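Local coordinates for tetratricopeptide repeat protein (Parabacteroides merdae ATCC 43184, PDB 4R7S), which is of unknown function but, as a tetratricopeptide repeat protein, probably serves as an all-helical scaffold for binding partner proteins or peptides, at residues L7-K10 with S11-F14; A23-S26 with L27-M31; Y41-L44 with T45-G48. One frame throughout, in Å; residues are numbered along the deposited sequence. Where two conformers were deposited one is given.

Overall arrangement
The three contacts lie on consecutive helices, 2-16, 20-33 and 40-52, near the N-terminal end of a chain that is about three-quarters helix. Contacts 1 and 2 pack directly, their centres about 8 Å apart, with S11 OG 3.5 Å from L27 CD2. Contact 2 leads on to contact 3, whose centre is about 10 Å from its own; L27 CD1 approaches L47 N to 3.5 Å. Contacts 1 and 3 are about 13 Å apart between centres yet still meet, I8 CD1 lying 3.7 Å from L43 CD2. L27 thus touches both neighbouring helices. An ethanediol by K10 and small molecules about 4 Å from the N46 side chain probably come from the crystallisation liquor.

Contact 1 of 3, residues L7-K10 with S11-F14; sequences LIEK and SYDF. With EDO (1,2-ethanediol), chain E.
I8 O is the doubly used acceptor of this part of helix 2-16. It takes the hydroxyl of S11 through OG at 2.7 Å, in the carbonyl plane and on a lone pair, and the backbone N of Y12 at 3.1 Å as the ordinary i to i+4 helical bond. S11 OG reaches it because chi1 of 84° sets the hydroxyl between the backbone N and the carbonyl carbon, turned back over the preceding turn. The remaining backbone donors are served in the same helical pattern: S11 N by L7 O, D13 N by E9 O in a nearly straight bond (170° at the hydrogen), and F14 N by K10 O.

The Y12 ring lies alongside I8, with I8 CG2 3.6 Å from CE2. I8 O sits over one ring face, offset toward the rim, while E9 OE1 approaches the ring edge in its plane; the E9 carboxylate is turned 75° against the ring. The other oxygen, E9 OE2, comes within 3.2 Å of D13 OD2. Neither carboxylate has a proton to give if both are ionised, so the approach is one of like charges, not a bond; its closeness is doubtful, because D13 has two conformers. K10 runs out extended from CG, and its NZ makes a weak hydrogen bond of 3.3 Å to O2 of an ethanediol, probably from the crystallisation liquor. S11 and F14 face helix 20-33, the next in the chain, within the tetratricopeptide repeat region.

The chemistry divides the helix surface: acids and K10 occupy the exposed side, whereas the proton of the buried S11 hydroxyl already has an acceptor, I8 O, in its own helix, and the group can pack against helix 20-33 without another acceptor there.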
ATOM      1  N   LEU A   7       8.337  13.886 -29.160  1.00 44.32           N
ATOM      2  CA  LEU A   7       7.113  13.368 -28.558  1.00 42.02           C
ATOM      3  C   LEU A   7       7.418  12.883 -27.147  1.00 45.60           C
ATOM      4  O   LEU A   7       6.672  13.222 -26.234  1.00 47.43           O
ATOM      5  CB  LEU A   7       6.469  12.271 -29.425  1.00 40.80           C
ATOM      6  CG  LEU A   7       5.741  12.789 -30.681  1.00 43.56           C
ATOM      7  CD1 LEU A   7       5.589  11.703 -31.717  1.00 42.74           C
ATOM      8  CD2 LEU A   7       4.390  13.427 -30.345  1.00 44.13           C
ATOM      9  N   ILE A   8       8.560  12.198 -26.946  1.00 40.20           N
ATOM     10  CA  ILE A   8       9.001  11.761 -25.627  1.00 39.29           C
ATOM     11  C   ILE A   8       9.276  12.995 -24.747  1.00 43.35           C
ATOM     12  O   ILE A   8       8.857  13.031 -23.589  1.00 44.05           O
ATOM     13  CB  ILE A   8      10.227  10.823 -25.709  1.00 42.00           C
ATOM     14  CG1 ILE A   8       9.875   9.491 -26.424  1.00 41.79           C
ATOM     15  CG2 ILE A   8      10.801  10.550 -24.306  1.00 41.43           C
ATOM     16  CD1 ILE A   8      11.135   8.597 -26.728  1.00 39.63           C
ATOM     17  N   GLU A   9       9.923  14.010 -25.314  1.00 40.04           N
ATOM     18  CA  GLU A   9      10.217  15.253 -24.621  1.00 41.01           C
ATOM     19  C   GLU A   9       8.908  15.946 -24.182  1.00 45.13           C
ATOM     20  O   GLU A   9       8.830  16.360 -23.018  1.00 47.05           O
ATOM     21  CB  GLU A   9      11.110  16.183 -25.480  1.00 42.87           C
ATOM     22  CG  GLU A   9      11.326  17.591 -24.916  1.00 58.44           C
ATOM     23  CD  GLU A   9      11.839  17.792 -23.493  1.00 84.65           C
ATOM     24  OE1 GLU A   9      12.171  16.796 -22.805  1.00 68.97           O
ATOM     25  OE2 GLU A   9      11.899  18.969 -23.065  1.00 77.34           O
ATOM     26  N   LYS A  10       7.875  16.003 -25.055  1.00 38.59           N
ATOM     27  CA  LYS A  10       6.580  16.589 -24.675  1.00 38.51           C
ATOM     28  C   LYS A  10       5.929  15.791 -23.533  1.00 43.75           C
ATOM     29  O   LYS A  10       5.342  16.402 -22.622  1.00 43.10           O
ATOM     30  CB  LYS A  10       5.619  16.669 -25.854  1.00 40.57           C
ATOM     31  CG  LYS A  10       5.937  17.747 -26.862  1.00 48.93           C
ATOM     32  CD  LYS A  10       4.737  17.899 -27.791  1.00 60.14           C
ATOM     33  CE  LYS A  10       4.984  18.799 -28.975  1.00 78.07           C
ATOM     34  NZ  LYS A  10       3.764  18.914 -29.825  1.00 95.52           N
ATOM     35  N   SER A  11       6.089  14.430 -23.545  1.00 39.44           N
ATOM     36  CA  SER A  11       5.520  13.586 -22.492  1.00 38.86           C
ATOM     37  C   SER A  11       6.119  13.978 -21.133  1.00 42.82           C
ATOM     38  O   SER A  11       5.367  14.169 -20.178  1.00 42.68           O
ATOM     39  CB  SER A  11       5.703  12.096 -22.791  1.00 41.64           C
ATOM     40  OG  SER A  11       6.960  11.562 -22.397  1.00 53.08           O
ATOM     41  N   TYR A  12       7.450  14.182 -21.071  1.00 39.50           N
ATOM     42  CA  TYR A  12       8.142  14.596 -19.847  1.00 39.06           C
ATOM     43  C   TYR A  12       7.627  15.955 -19.352  1.00 44.13           C
ATOM     44  O   TYR A  12       7.282  16.078 -18.172  1.00 43.17           O
ATOM     45  CB  TYR A  12       9.666  14.678 -20.073  1.00 39.28           C
ATOM     46  CG  TYR A  12      10.344  13.363 -20.375  1.00 40.14           C
ATOM     47  CD1 TYR A  12       9.906  12.178 -19.785  1.00 42.13           C
ATOM     48  CD2 TYR A  12      11.497  13.317 -21.153  1.00 40.09           C
ATOM     49  CE1 TYR A  12      10.572  10.975 -20.000  1.00 42.34           C
ATOM     50  CE2 TYR A  12      12.182  12.121 -21.360  1.00 40.15           C
ATOM     51  CZ  TYR A  12      11.708  10.951 -20.790  1.00 43.09           C
ATOM     52  OH  TYR A  12      12.356   9.766 -21.005  1.00 37.21           O
ATOM     53  N   ASP A  13       7.586  16.969 -20.261  1.00 40.57           N
ATOM     54  CA  ASP A  13       7.114  18.298 -19.891  0.50 40.53           C
ATOM     55  C   ASP A  13       5.657  18.232 -19.402  1.00 44.16           C
ATOM     56  O   ASP A  13       5.328  18.917 -18.419  1.00 45.34           O
ATOM     57  CB  ASP A  13       7.275  19.311 -21.040  0.50 42.51           C
ATOM     58  CG  ASP A  13       8.690  19.841 -21.255  0.50 49.54           C
ATOM     59  OD1 ASP A  13       9.437  19.999 -20.245  0.50 47.61           O
ATOM     60  OD2 ASP A  13       9.034  20.157 -22.421  0.50 54.94           O
ATOM     61  N   PHE A  14       4.799  17.380 -20.037  1.00 37.15           N
ATOM     62  CA  PHE A  14       3.391  17.217 -19.621  1.00 35.88           C
ATOM     63  C   PHE A  14       3.279  16.521 -18.245  1.00 42.73           C
ATOM     64  O   PHE A  14       2.357  16.821 -17.472  1.00 43.10           O
ATOM     65  CB  PHE A  14       2.572  16.435 -20.655  1.00 36.75           C
ATOM     66  CG  PHE A  14       2.100  17.176 -21.884  1.00 38.32           C
ATOM     67  CD1 PHE A  14       1.437  18.399 -21.772  1.00 40.77           C
ATOM     68  CD2 PHE A  14       2.225  16.606 -23.149  1.00 40.00           C
ATOM     69  CE1 PHE A  14       0.983  19.077 -22.912  1.00 41.55           C
ATOM     70  CE2 PHE A  14       1.783  17.291 -24.293  1.00 42.74           C
ATOM     71  CZ  PHE A  14       1.144  18.511 -24.163  1.00 40.80           C
TER
HETATM   72  C1  EDO E 303       7.110  15.565 -32.883  1.00 83.89           C
HETATM   73  O1  EDO E 303       6.566  15.433 -34.181  1.00 85.24           O
HETATM   74  C2  EDO E 303       6.627  16.880 -32.212  1.00 83.64           C
HETATM   75  O2  EDO E 303       5.308  16.724 -31.716  1.00 82.43           O

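Contact 2 of 3, residues A23-S26 with L27-M31; sequences AEES and LKAAM
Helix 20-33 follows helix 2-16 within the tetratricopeptide repeat region, and this contact covers two of its turns, where an i to i+4 salt bridge joins E24 to K28. The two side chains run side by side and point the same way. E24 is extended beyond CG, with CG anti to the backbone N (chi1 171°), and this carries its carboxylate along the helix flank to the ammonium group. K28 NZ donates to E24 OE2 at 2.8 Å, meeting the oxygen on its anti side and 21° out of the carboxylate plane.

A water links K28 to a second acid: it accepts from NZ at 2.8 Å and donates to E25 OE2 at 3.0 Å. Direct pairing is absent there, since E25 OE2 and K28 NZ remain 5.1 Å apart, and the two side chains cross at about a right angle. E25 OE1 has a salt bridge to R32 further along the helix. E24 is gripped from outside as well: OE2 has a second salt bridge, to K56, and a hydrogen bond from Q51, and OE1 accepts from Q54.

Backbone bonds continue the helix beneath: L27 N to A23 O, K28 N to E24 O, A29 N to E25 O, and A30 N to S26 O. A29 CB lies 3.2 Å from E25 O, a small side chain set close against the turn before it. On another flank, A23, S26 and L27 touch helix 2-16, and L27 also reaches helix 40-52; S26 OG is hydrogen-bonded to S22 O.

The buried E24 carboxylate therefore has two positive partners and two amide donors, which together should stabilise its charged form and fix its rotation, while K28 is held by a carboxylate on one bond and by water on another.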
ATOM      1  N   ALA A  23       0.328  13.717 -21.507  1.00 36.76           N
ATOM      2  CA  ALA A  23       1.556  12.920 -21.398  1.00 37.66           C
ATOM      3  C   ALA A  23       1.349  11.507 -21.986  1.00 43.06           C
ATOM      4  O   ALA A  23       2.161  11.079 -22.809  1.00 41.91           O
ATOM      5  CB  ALA A  23       2.019  12.840 -19.951  1.00 38.15           C
ATOM      6  N   GLU A  24       0.195  10.857 -21.660  1.00 41.11           N
ATOM      7  CA  GLU A  24      -0.248   9.555 -22.178  1.00 40.84           C
ATOM      8  C   GLU A  24      -0.298   9.538 -23.710  1.00 46.01           C
ATOM      9  O   GLU A  24       0.215   8.595 -24.331  1.00 45.85           O
ATOM     10  CB  GLU A  24      -1.637   9.211 -21.618  1.00 41.92           C
ATOM     11  CG  GLU A  24      -2.273   7.986 -22.248  1.00 46.25           C
ATOM     12  CD  GLU A  24      -3.310   7.295 -21.395  1.00 63.97           C
ATOM     13  OE1 GLU A  24      -3.581   7.799 -20.281  1.00 44.80           O
ATOM     14  OE2 GLU A  24      -3.843   6.245 -21.831  1.00 54.59           O
ATOM     15  N   GLU A  25      -0.927  10.569 -24.308  1.00 44.10           N
ATOM     16  CA  GLU A  25      -1.068  10.691 -25.761  1.00 45.33           C
ATOM     17  C   GLU A  25       0.278  10.868 -26.459  1.00 49.25           C
ATOM     18  O   GLU A  25       0.504  10.232 -27.494  1.00 49.37           O
ATOM     19  CB  GLU A  25      -2.013  11.845 -26.145  1.00 47.66           C
ATOM     20  CG  GLU A  25      -3.258  11.380 -26.889  1.00 60.76           C
ATOM     21  CD  GLU A  25      -3.025  10.404 -28.034  1.00 84.48           C
ATOM     22  OE1 GLU A  25      -2.351  10.786 -29.020  1.00 70.90           O
ATOM     23  OE2 GLU A  25      -3.507   9.252 -27.932  1.00 77.50           O
ATOM     24  N   SER A  26       1.184  11.694 -25.886  1.00 44.72           N
ATOM     25  CA  SER A  26       2.531  11.898 -26.446  1.00 43.41           C
ATOM     26  C   SER A  26       3.294  10.566 -26.507  1.00 43.48           C
ATOM     27  O   SER A  26       3.888  10.258 -27.546  1.00 42.91           O
ATOM     28  CB  SER A  26       3.312  12.925 -25.631  1.00 45.97           C
ATOM     29  OG  SER A  26       2.639  14.171 -25.677  1.00 54.98           O
ATOM     30  N   LEU A  27       3.192   9.749 -25.435  1.00 37.51           N
ATOM     31  CA  LEU A  27       3.834   8.428 -25.365  1.00 37.39           C
ATOM     32  C   LEU A  27       3.268   7.475 -26.422  1.00 41.81           C
ATOM     33  O   LEU A  27       4.039   6.857 -27.167  1.00 40.82           O
ATOM     34  CB  LEU A  27       3.730   7.816 -23.960  1.00 36.61           C
ATOM     35  CG  LEU A  27       4.702   8.434 -22.927  1.00 40.55           C
ATOM     36  CD1 LEU A  27       4.503   7.853 -21.571  1.00 40.21           C
ATOM     37  CD2 LEU A  27       6.132   8.244 -23.316  1.00 39.32           C
ATOM     38  N   LYS A  28       1.925   7.418 -26.529  1.00 39.48           N
ATOM     39  CA  LYS A  28       1.214   6.608 -27.514  1.00 39.15           C
ATOM     40  C   LYS A  28       1.586   7.032 -28.912  1.00 45.73           C
ATOM     41  O   LYS A  28       1.836   6.166 -29.764  1.00 47.51           O
ATOM     42  CB  LYS A  28      -0.290   6.714 -27.312  1.00 40.05           C
ATOM     43  CG  LYS A  28      -0.809   5.737 -26.273  1.00 51.32           C
ATOM     44  CD  LYS A  28      -2.323   5.866 -26.098  1.00 55.96           C
ATOM     45  CE  LYS A  28      -2.809   5.110 -24.895  1.00 51.46           C
ATOM     46  NZ  LYS A  28      -4.178   5.517 -24.519  1.00 60.68           N
ATOM     47  N   ALA A  29       1.691   8.362 -29.140  1.00 41.57           N
ATOM     48  CA  ALA A  29       2.054   8.912 -30.442  1.00 41.23           C
ATOM     49  C   ALA A  29       3.503   8.560 -30.796  1.00 45.79           C
ATOM     50  O   ALA A  29       3.788   8.157 -31.936  1.00 47.30           O
ATOM     51  CB  ALA A  29       1.847  10.416 -30.447  1.00 41.84           C
ATOM     52  N   ALA A  30       4.417   8.687 -29.822  1.00 41.09           N
ATOM     53  CA  ALA A  30       5.813   8.342 -30.041  1.00 41.20           C
ATOM     54  C   ALA A  30       5.917   6.893 -30.510  1.00 45.91           C
ATOM     55  O   ALA A  30       6.527   6.639 -31.552  1.00 46.47           O
ATOM     56  CB  ALA A  30       6.625   8.560 -28.774  1.00 41.35           C
HETATM   57  N   MSE A  31       5.195   5.976 -29.840  1.00 40.90           N
HETATM   58  CA  MSE A  31       5.202   4.552 -30.187  1.00 40.01           C
HETATM   59  C   MSE A  31       4.531   4.204 -31.527  1.00 45.16           C
HETATM   60  O   MSE A  31       4.865   3.173 -32.117  1.00 45.23           O
HETATM   61  CB  MSE A  31       4.614   3.740 -29.061  1.00 41.23           C
HETATM   62  CG  MSE A  31       5.619   3.603 -27.950  1.00 47.27           C
HETATM   63 SE   MSE A  31       4.981   2.566 -26.517  0.75 54.03          SE
HETATM   64  CE  MSE A  31       4.373   0.912 -27.598  1.00 51.82           C
TER
HETATM   65  O   HOH W   1      -4.498   8.226 -25.244  1.00 55.11           O

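Contact 3 of 3, residues Y41-L44 with T45-G48; sequences YALL and TNLG
T45 turns its hydroxyl back toward the carbonyl of Y41, one helical turn earlier. OG1 stands beside the backbone N and anti to the carbonyl carbon (chi1 -48°), a setting that brings it within 2.7 Å of Y41 O, tilted 19° from the carbonyl plane. The same oxygen also receives T45 N, at 3.2 Å and from well above that plane; this backbone bond is also bent at the hydrogen, and T45 N has a further weak bond to A42 O. Y41 O is thus held by two donors from one residue, and the T45 hydroxyl is satisfied without leaving the helix.

The N46 side chain lies back over A42 O, with CG 3.5 Å from it. Its amide nitrogen ND2 is also near that oxygen, but the angle is too poor for a hydrogen bond. A water joins the two groups instead, donating to A42 O at 2.9 Å and more weakly to N46 OD1, while the backbone N of N46 meets A42 O in a straight (172°) but long bond of 3.3 Å. On the L43 side, ND2 of N46 comes no nearer than 4.3 Å to L43 CD2, a loose approach of amide to methyl.

These residues belong to helix 40-52, in the tetratricopeptide repeat region, and its flanks are shared among neighbouring helices. L43 touches Y4 and I8 of helix 2-16 as well as L27 of helix 20-33, L44 and T45 touch helix 57-68, and the Y41 ring is stacked on H71.

L47 sets CB 3.4 Å from L43 O, which also accepts the backbone N of L47, and G48 N bonds to L44 O. L44 and L47 approach each other only through their branch ends, with CD2 of L44 4.4 Å from CD2 of L47.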
ATOM      1  N   TYR A  41      10.019  -0.344 -24.549  1.00 42.61           N
ATOM      2  CA  TYR A  41       9.678  -0.954 -23.258  1.00 42.79           C
ATOM      3  C   TYR A  41       9.794   0.119 -22.123  1.00 46.16           C
ATOM      4  O   TYR A  41       9.093   0.035 -21.114  1.00 45.17           O
ATOM      5  CB  TYR A  41      10.585  -2.181 -22.977  1.00 44.18           C
ATOM      6  CG  TYR A  41      11.960  -1.770 -22.500  1.00 44.99           C
ATOM      7  CD1 TYR A  41      12.937  -1.353 -23.402  1.00 46.73           C
ATOM      8  CD2 TYR A  41      12.248  -1.678 -21.138  1.00 45.01           C
ATOM      9  CE1 TYR A  41      14.176  -0.879 -22.963  1.00 48.33           C
ATOM     10  CE2 TYR A  41      13.482  -1.201 -20.688  1.00 45.84           C
ATOM     11  CZ  TYR A  41      14.448  -0.815 -21.604  1.00 53.83           C
ATOM     12  OH  TYR A  41      15.666  -0.362 -21.164  1.00 56.05           O
ATOM     13  N   ALA A  42      10.688   1.106 -22.298  1.00 41.66           N
ATOM     14  CA  ALA A  42      10.843   2.164 -21.312  1.00 41.11           C
ATOM     15  C   ALA A  42       9.666   3.110 -21.392  1.00 45.49           C
ATOM     16  O   ALA A  42       9.190   3.582 -20.356  1.00 46.99           O
ATOM     17  CB  ALA A  42      12.139   2.916 -21.536  1.00 41.58           C
ATOM     18  N   LEU A  43       9.182   3.366 -22.613  1.00 39.42           N
ATOM     19  CA  LEU A  43       8.051   4.249 -22.839  1.00 39.28           C
ATOM     20  C   LEU A  43       6.798   3.610 -22.275  1.00 43.77           C
ATOM     21  O   LEU A  43       6.006   4.303 -21.627  1.00 44.55           O
ATOM     22  CB  LEU A  43       7.882   4.574 -24.336  1.00 39.61           C
ATOM     23  CG  LEU A  43       9.017   5.349 -25.001  1.00 44.57           C
ATOM     24  CD1 LEU A  43       8.574   5.878 -26.374  1.00 44.10           C
ATOM     25  CD2 LEU A  43       9.499   6.492 -24.100  1.00 48.30           C
ATOM     26  N   LEU A  44       6.655   2.272 -22.466  1.00 38.04           N
ATOM     27  CA  LEU A  44       5.520   1.503 -21.955  1.00 35.86           C
ATOM     28  C   LEU A  44       5.505   1.510 -20.425  1.00 39.00           C
ATOM     29  O   LEU A  44       4.424   1.558 -19.847  1.00 39.11           O
ATOM     30  CB  LEU A  44       5.500   0.071 -22.501  1.00 34.96           C
ATOM     31  CG  LEU A  44       5.050  -0.023 -23.961  1.00 39.11           C
ATOM     32  CD1 LEU A  44       5.700  -1.188 -24.689  1.00 39.19           C
ATOM     33  CD2 LEU A  44       3.545  -0.021 -24.097  1.00 39.24           C
ATOM     34  N   THR A  45       6.681   1.566 -19.774  1.00 35.34           N
ATOM     35  CA  THR A  45       6.774   1.601 -18.308  1.00 35.01           C
ATOM     36  C   THR A  45       6.186   2.923 -17.809  1.00 40.75           C
ATOM     37  O   THR A  45       5.288   2.878 -16.961  1.00 39.05           O
ATOM     38  CB  THR A  45       8.209   1.344 -17.800  1.00 36.81           C
ATOM     39  OG1 THR A  45       8.753   0.199 -18.455  1.00 38.66           O
ATOM     40  CG2 THR A  45       8.252   1.078 -16.326  1.00 32.89           C
ATOM     41  N   ASN A  46       6.658   4.077 -18.369  1.00 40.42           N
ATOM     42  CA  ASN A  46       6.185   5.440 -18.073  1.00 41.09           C
ATOM     43  C   ASN A  46       4.682   5.547 -18.305  1.00 45.22           C
ATOM     44  O   ASN A  46       3.968   6.029 -17.429  1.00 47.11           O
ATOM     45  CB  ASN A  46       6.900   6.487 -18.950  1.00 46.42           C
ATOM     46  CG  ASN A  46       8.398   6.619 -18.780  1.00 67.63           C
ATOM     47  OD1 ASN A  46       8.956   6.459 -17.679  1.00 48.40           O
ATOM     48  ND2 ASN A  46       9.065   7.000 -19.882  1.00 62.45           N
ATOM     49  N   LEU A  47       4.204   5.047 -19.457  1.00 40.44           N
ATOM     50  CA  LEU A  47       2.786   5.027 -19.839  1.00 39.81           C
ATOM     51  C   LEU A  47       1.976   4.286 -18.766  1.00 44.71           C
ATOM     52  O   LEU A  47       0.991   4.831 -18.277  1.00 45.50           O
ATOM     53  CB  LEU A  47       2.592   4.400 -21.237  1.00 38.98           C
ATOM     54  CG  LEU A  47       1.159   4.294 -21.774  1.00 43.29           C
ATOM     55  CD1 LEU A  47       0.559   5.661 -22.093  1.00 42.18           C
ATOM     56  CD2 LEU A  47       1.113   3.440 -23.034  1.00 46.08           C
ATOM     57  N   GLY A  48       2.443   3.107 -18.362  1.00 39.56           N
ATOM     58  CA  GLY A  48       1.802   2.323 -17.316  1.00 39.44           C
ATOM     59  C   GLY A  48       1.597   3.124 -16.044  1.00 43.51           C
ATOM     60  O   GLY A  48       0.489   3.140 -15.510  1.00 43.32           O
TER
HETATM   61  O   HOH W   2      11.208   4.024 -18.296  1.00 45.71           O